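Long-range contact in TRNA threonylcarbamoyladenosine dehydratase (Escherichia coli, PDB 4D79), which catalyses the ATP-dependent dehydration of threonylcarbamoyladenosine at position 37 of tRNAs, forming its cyclic derivative: residues Q26-A31 with A50-G55. Numbering follows the deposited sequence.
Sequences QLFADA and ARTGIG
Phe28 lays its ring obliquely across the turn that follows helix 42-51, with CD2 3.4 Å from Thr52 O and CE2 4.0 Å from Thr52 CG2. Its CG stands anti to its own carbonyl carbon (chi1 -60°), which carries the ring toward Thr52 and keeps it away from Phe28 O, the acceptor on which the two segments join. Gly55 N donates to Phe28 O at 3.0 Å, approaching tilted 31° from the carbonyl plane, while Ala31 N reaches it from the opposite face; Ile54 adds a CA-H...O contact. Ile54 folds its CD1 back to 3.9 Å from Phe28 CB and also touches the Ala31 methyl, so an apolar branch lies beside the polar junction. Gly53 suits its place because the C-prime position of the Schellman motif ending helix 42-51 has positive phi; Gly55 suits its own because its CA sits 3.2 Å from Ala29 O in a CA-H...O contact, where a side chain would collide with that oxygen. Thr52 presents its methyl to the ring and turns OG1 to Ala48 O in the preceding helical turn, a division of labour that suits a threonine. Around the ring, Tyr20 packs edge-to-face, and Leu257 and Met261 of helix 242-266 add apolar cover. Were Phe28 cut back to an alanine, the Thr52 methyl would probably face a gap where the ring had packed, and Tyr20 would lose this edge-to-face partner. The contact thus joins the C-terminal end of helix 22-29 to the turn that follows helix 42-51, just ahead of strands 32-36 and 56-60, neighbours in the parallel part of the Rossmann-like sheet. Its chemistry is that of a buried junction in which backbone carbonyls are met by N-H and CA-H donors while side chains supply apolar packing, implying that its polarity is carried mainly by the main chain.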
ATOM      1  N   GLN B  26     -15.100  -0.165 -17.895  1.00 16.70           N
ATOM      2  CA  GLN B  26     -15.484   1.014 -18.665  1.00 18.65           C
ATOM      3  C   GLN B  26     -15.839   2.183 -17.748  1.00 19.46           C
ATOM      4  O   GLN B  26     -15.494   3.334 -18.041  1.00 19.58           O
ATOM      5  CB  GLN B  26     -16.648   0.683 -19.607  1.00 18.54           C
ATOM      6  CG  GLN B  26     -17.043   1.857 -20.471  1.00 19.74           C
ATOM      7  CD  GLN B  26     -16.036   2.198 -21.527  1.00 26.91           C
ATOM      8  OE1 GLN B  26     -15.866   1.474 -22.521  1.00 25.79           O
ATOM      9  NE2 GLN B  26     -15.291   3.250 -21.285  1.00 23.78           N
ATOM     10  N   LEU B  27     -16.515   1.908 -16.629  1.00 18.94           N
ATOM     11  CA  LEU B  27     -16.817   2.970 -15.666  1.00 22.88           C
ATOM     12  C   LEU B  27     -15.539   3.656 -15.203  1.00 18.94           C
ATOM     13  O   LEU B  27     -15.485   4.884 -15.105  1.00 20.19           O
ATOM     14  CB  LEU B  27     -17.560   2.391 -14.456  1.00 21.23           C
ATOM     15  CG  LEU B  27     -17.969   3.362 -13.347  1.00 25.69           C
ATOM     16  CD1 LEU B  27     -19.087   4.306 -13.835  1.00 33.99           C
ATOM     17  CD2 LEU B  27     -18.417   2.572 -12.127  1.00 27.84           C
ATOM     18  N   PHE B  28     -14.519   2.855 -14.850  1.00 17.23           N
ATOM     19  CA  PHE B  28     -13.244   3.400 -14.418  1.00 16.55           C
ATOM     20  C   PHE B  28     -12.569   4.183 -15.542  1.00 15.70           C
ATOM     21  O   PHE B  28     -12.004   5.273 -15.308  1.00 18.42           O
ATOM     22  CB  PHE B  28     -12.307   2.285 -13.908  1.00 20.89           C
ATOM     23  CG  PHE B  28     -12.834   1.487 -12.716  1.00 18.07           C
ATOM     24  CD1 PHE B  28     -13.909   1.917 -11.961  1.00 19.31           C
ATOM     25  CD2 PHE B  28     -12.211   0.275 -12.349  1.00 23.70           C
ATOM     26  CE1 PHE B  28     -14.361   1.158 -10.863  1.00 18.58           C
ATOM     27  CE2 PHE B  28     -12.671  -0.465 -11.257  1.00 22.47           C
ATOM     28  CZ  PHE B  28     -13.744  -0.019 -10.523  1.00 20.93           C
ATOM     29  N   ALA B  29     -12.585   3.646 -16.760  1.00 16.41           N
ATOM     30  CA  ALA B  29     -11.924   4.344 -17.863  1.00 17.62           C
ATOM     31  C   ALA B  29     -12.573   5.706 -18.136  1.00 18.17           C
ATOM     32  O   ALA B  29     -11.899   6.654 -18.554  1.00 19.11           O
ATOM     33  CB  ALA B  29     -11.943   3.482 -19.123  1.00 19.91           C
ATOM     34  N   ASP B  30     -13.867   5.812 -17.899  1.00 18.50           N
ATOM     35  CA  ASP B  30     -14.644   7.025 -18.130  1.00 18.02           C
ATOM     36  C   ASP B  30     -14.582   7.985 -16.948  1.00 24.87           C
ATOM     37  O   ASP B  30     -15.096   9.113 -17.047  1.00 21.63           O
ATOM     38  CB  ASP B  30     -16.111   6.668 -18.358  1.00 20.71           C
ATOM     39  CG  ASP B  30     -16.373   6.026 -19.683  1.00 48.98           C
ATOM     40  OD1 ASP B  30     -15.555   6.212 -20.577  1.00 25.67           O
ATOM     41  OD2 ASP B  30     -17.456   5.434 -19.865  1.00 31.30           O
ATOM     42  N   ALA B  31     -13.969   7.570 -15.842  1.00 19.61           N
ATOM     43  CA  ALA B  31     -13.996   8.367 -14.619  1.00 16.97           C
ATOM     44  C   ALA B  31     -12.890   9.400 -14.621  1.00 22.52           C
ATOM     45  O   ALA B  31     -11.844   9.236 -15.248  1.00 20.37           O
ATOM     46  CB  ALA B  31     -13.872   7.488 -13.379  1.00 18.99           C
ATOM     47  N   ALA B  50      -4.254   4.924 -11.009  1.00 17.33           N
ATOM     48  CA  ALA B  50      -3.647   4.633 -12.286  1.00 15.33           C
ATOM     49  C   ALA B  50      -3.627   3.127 -12.570  1.00 16.28           C
ATOM     50  O   ALA B  50      -3.921   2.690 -13.700  1.00 17.41           O
ATOM     51  CB  ALA B  50      -2.238   5.226 -12.318  1.00 17.88           C
ATOM     52  N   ARG B  51      -3.295   2.322 -11.553  1.00 14.06           N
ATOM     53  CA  ARG B  51      -3.158   0.889 -11.717  1.00 19.72           C
ATOM     54  C   ARG B  51      -4.492   0.164 -11.707  1.00 20.97           C
ATOM     55  O   ARG B  51      -4.524  -1.045 -11.929  1.00 17.00           O
ATOM     56  CB  ARG B  51      -2.241   0.306 -10.637  1.00 14.05           C
ATOM     57  CG  ARG B  51      -0.782   0.763 -10.788  1.00 13.18           C
ATOM     58  CD  ARG B  51       0.198  -0.155 -10.057  1.00 19.87           C
ATOM     59  NE  ARG B  51       1.543   0.361 -10.233  1.00 17.40           N
ATOM     60  CZ  ARG B  51       2.284   0.200 -11.317  1.00 16.98           C
ATOM     61  NH1 ARG B  51       1.849  -0.516 -12.334  1.00 17.87           N
ATOM     62  NH2 ARG B  51       3.479   0.756 -11.379  1.00 16.69           N
ATOM     63  N   THR B  52      -5.593   0.864 -11.486  1.00 13.70           N
ATOM     64  CA  THR B  52      -6.913   0.266 -11.587  1.00 14.49           C
ATOM     65  C   THR B  52      -7.686   0.807 -12.791  1.00 18.13           C
ATOM     66  O   THR B  52      -8.911   0.685 -12.852  1.00 20.54           O
ATOM     67  CB  THR B  52      -7.675   0.453 -10.276  1.00 16.14           C
ATOM     68  OG1 THR B  52      -6.805   0.190  -9.150  1.00 18.28           O
ATOM     69  CG2 THR B  52      -8.828  -0.486 -10.163  1.00 22.04           C
ATOM     70  N   GLY B  53      -6.989   1.371 -13.774  1.00 17.40           N
ATOM     71  CA  GLY B  53      -7.635   1.725 -15.015  1.00 16.34           C
ATOM     72  C   GLY B  53      -8.484   2.973 -14.967  1.00 18.17           C
ATOM     73  O   GLY B  53      -9.364   3.115 -15.803  1.00 16.23           O
ATOM     74  N   ILE B  54      -8.256   3.875 -14.011  1.00 14.49           N
ATOM     75  CA  ILE B  54      -8.942   5.173 -14.004  1.00 14.34           C
ATOM     76  C   ILE B  54      -8.449   6.017 -15.176  1.00 15.85           C
ATOM     77  O   ILE B  54      -7.247   6.196 -15.378  1.00 19.84           O
ATOM     78  CB  ILE B  54      -8.744   5.875 -12.652  1.00 19.23           C
ATOM     79  CG1 ILE B  54      -9.433   5.071 -11.541  1.00 20.82           C
ATOM     80  CG2 ILE B  54      -9.261   7.266 -12.691  1.00 17.08           C
ATOM     81  CD1 ILE B  54     -10.959   5.086 -11.594  1.00 21.97           C
ATOM     82  N   GLY B  55      -9.388   6.541 -15.967  1.00 19.67           N
ATOM     83  CA  GLY B  55      -9.028   7.099 -17.268  1.00 21.14           C
ATOM     84  C   GLY B  55      -8.543   8.522 -17.255  1.00 19.66           C
ATOM     85  O   GLY B  55      -7.835   8.934 -18.185  1.00 19.16           O
TER